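Local coordinates for histidine triad (HIT) protein (PDB 4EGU) that binds zinc and guanosine monophosphate and probably acts, like other histidine triad proteins, as a nucleotide hydrolase or transferase, at residues A[5-9]-A[98-102]. Residues are numbered along the deposited sequence; the frame is centred on the assembly and turned at random.
Sequences DCIFC and VKHLH. With ZN (zinc ion), chain D; 5GP (guanosine-5'-monophosphate), chain C.
Cys6 turns SG anti to its backbone N (chi1 -178°) and His100 extends CG anti to its own backbone N, rotations that direct the two groups toward one zinc ion; with Cys9 they supply three of its four ligands. The metal takes Cys6 SG and Cys9 SG, each at 2.3 Å, and His100 ND1 at 2.1 Å, while His48 supplies the fourth ligand. Both sulfurs approach the imidazole at its edge, on the ND1 side, and His100 NE2 is hydrogen-bonded to the carbonyl oxygen of Pro45, which should fix the ring's rotation. Cys6 does double duty: from the N-cap of helix 7-12 its sulfur also accepts the amide N-H of Cys9.

Between this metal and the nucleotide sits Phe8. Its CB lies over one face of the His100 ring, toward the rim, and Val98 CG1 sits over the centre of one phenyl face in a CH-pi contact, 3.6 Å from the ring centroid. The phenyl edge meets the face of His102 in a T-shaped pair with planes at 86°, Phe8 CE2 lying 3.7 Å from His102 ND1, and Phe8 CZ comes close to the ribose O4' of GMP. Leu42 and Val44 of strand 39-45 also touch Phe8.

His102 is gripped at both nitrogens: ND1 donates a nearly straight bond of 2.7 Å to His100 O, in the imidazole plane, and NE2 donates to phosphate O3P at 176°. The carbonyl would be expected to orient the ring. Val98 N holds a second phosphate oxygen, O2P, at 2.9 Å. A CxxC pair and the first triad histidine thus share a zinc ion, while the middle histidine, the predicted nucleotidylated residue, points NE2 at the phosphate, as expected for the active site of the HIT fold.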
# COMPACT_ATOMS: atom_id res chain seq x y z
N ASP A 5 12.72 -15.35 -15.91
CA ASP A 5 12.19 -14.26 -16.70
C ASP A 5 11.80 -13.06 -15.84
O ASP A 5 11.20 -12.12 -16.35
CB ASP A 5 11.00 -14.72 -17.56
CG ASP A 5 9.76 -15.00 -16.75
OD1 ASP A 5 9.83 -15.07 -15.51
OD2 ASP A 5 8.69 -15.16 -17.39
N CYS A 6 12.20 -13.07 -14.57
CA CYS A 6 11.78 -12.02 -13.64
C CYS A 6 12.86 -10.97 -13.45
O CYS A 6 13.91 -11.24 -12.87
CB CYS A 6 11.41 -12.63 -12.29
SG CYS A 6 10.83 -11.36 -11.16
N ILE A 7 12.60 -9.76 -13.91
CA ILE A 7 13.54 -8.67 -13.81
C ILE A 7 13.88 -8.41 -12.34
O ILE A 7 15.02 -8.14 -12.00
CB ILE A 7 12.98 -7.37 -14.48
CG1 ILE A 7 12.78 -7.56 -15.98
CG2 ILE A 7 13.90 -6.18 -14.20
CD1 ILE A 7 11.94 -6.45 -16.61
N PHE A 8 12.89 -8.47 -11.45
CA PHE A 8 13.15 -8.11 -10.05
C PHE A 8 13.92 -9.21 -9.31
O PHE A 8 14.69 -8.88 -8.41
CB PHE A 8 11.88 -7.71 -9.31
CG PHE A 8 11.29 -6.38 -9.74
CD1 PHE A 8 11.86 -5.57 -10.72
CD2 PHE A 8 10.12 -5.93 -9.15
CE1 PHE A 8 11.28 -4.36 -11.10
CE2 PHE A 8 9.55 -4.72 -9.52
CZ PHE A 8 10.12 -3.93 -10.49
N CYS A 9 13.77 -10.48 -9.68
CA CYS A 9 14.66 -11.50 -9.12
C CYS A 9 16.11 -11.20 -9.51
O CYS A 9 17.02 -11.34 -8.70
CB CYS A 9 14.28 -12.90 -9.60
SG CYS A 9 12.88 -13.67 -8.73
N VAL A 98 5.27 -6.01 -13.70
CA VAL A 98 6.32 -6.91 -13.21
C VAL A 98 5.74 -7.77 -12.11
O VAL A 98 5.32 -7.27 -11.06
CB VAL A 98 7.54 -6.17 -12.69
CG1 VAL A 98 8.57 -7.14 -12.16
CG2 VAL A 98 8.15 -5.29 -13.79
N LYS A 99 5.69 -9.07 -12.37
CA LYS A 99 4.99 -10.02 -11.52
C LYS A 99 5.94 -10.57 -10.45
O LYS A 99 6.19 -11.78 -10.35
CB LYS A 99 4.33 -11.12 -12.36
CG LYS A 99 3.21 -10.59 -13.25
CD LYS A 99 2.61 -11.71 -14.09
CE LYS A 99 1.53 -11.21 -15.04
NZ LYS A 99 0.95 -12.31 -15.87
N HIS A 100 6.43 -9.65 -9.62
CA HIS A 100 7.24 -9.93 -8.44
C HIS A 100 6.81 -8.88 -7.43
O HIS A 100 6.94 -7.69 -7.72
CB HIS A 100 8.74 -9.79 -8.76
CG HIS A 100 9.66 -10.03 -7.61
ND1 HIS A 100 10.66 -10.99 -7.66
CD2 HIS A 100 9.80 -9.38 -6.43
CE1 HIS A 100 11.35 -10.92 -6.54
NE2 HIS A 100 10.86 -9.94 -5.78
N LEU A 101 6.30 -9.30 -6.27
CA LEU A 101 5.77 -8.38 -5.26
C LEU A 101 6.65 -7.15 -5.12
O LEU A 101 7.86 -7.23 -4.85
CB LEU A 101 5.67 -9.03 -3.89
CG LEU A 101 4.93 -8.20 -2.83
CD1 LEU A 101 3.42 -8.20 -3.09
CD2 LEU A 101 5.26 -8.67 -1.45
N HIS A 102 6.04 -5.99 -5.21
CA HIS A 102 6.75 -4.73 -5.03
C HIS A 102 5.80 -3.65 -4.58
O HIS A 102 4.64 -3.64 -4.97
CB HIS A 102 7.43 -4.30 -6.38
CG HIS A 102 6.48 -4.10 -7.53
ND1 HIS A 102 6.09 -5.16 -8.30
CD2 HIS A 102 5.86 -3.01 -8.04
CE1 HIS A 102 5.26 -4.74 -9.24
NE2 HIS A 102 5.11 -3.44 -9.11
ZN ZN D . 11.00 -12.44 -9.12
P 5GP C . 4.27 -2.09 -12.03
O1P 5GP C . 3.57 -1.24 -13.06
O2P 5GP C . 4.48 -3.54 -12.40
O3P 5GP C . 3.59 -1.99 -10.73
O5' 5GP C . 5.65 -1.42 -11.70
C5' 5GP C . 6.84 -1.91 -12.26
C4' 5GP C . 7.87 -0.84 -12.28
O4' 5GP C . 9.14 -1.43 -12.59
C3' 5GP C . 7.62 0.25 -13.33
O3' 5GP C . 7.36 1.50 -12.68
C2' 5GP C . 8.96 0.31 -14.11
O2' 5GP C . 9.42 1.61 -14.43
C1' 5GP C . 9.93 -0.46 -13.21
N9 5GP C . 11.00 -1.15 -13.91
C8 5GP C . 10.81 -2.01 -14.92
N7 5GP C . 12.00 -2.52 -15.32
C5 5GP C . 12.94 -1.98 -14.51
C6 5GP C . 14.32 -2.12 -14.46
O6 5GP C . 14.98 -2.87 -15.24
N1 5GP C . 14.93 -1.41 -13.50
C2 5GP C . 14.27 -0.59 -12.63
N2 5GP C . 15.01 0.06 -11.72
N3 5GP C . 12.94 -0.41 -12.66
C4 5GP C . 12.29 -1.12 -13.61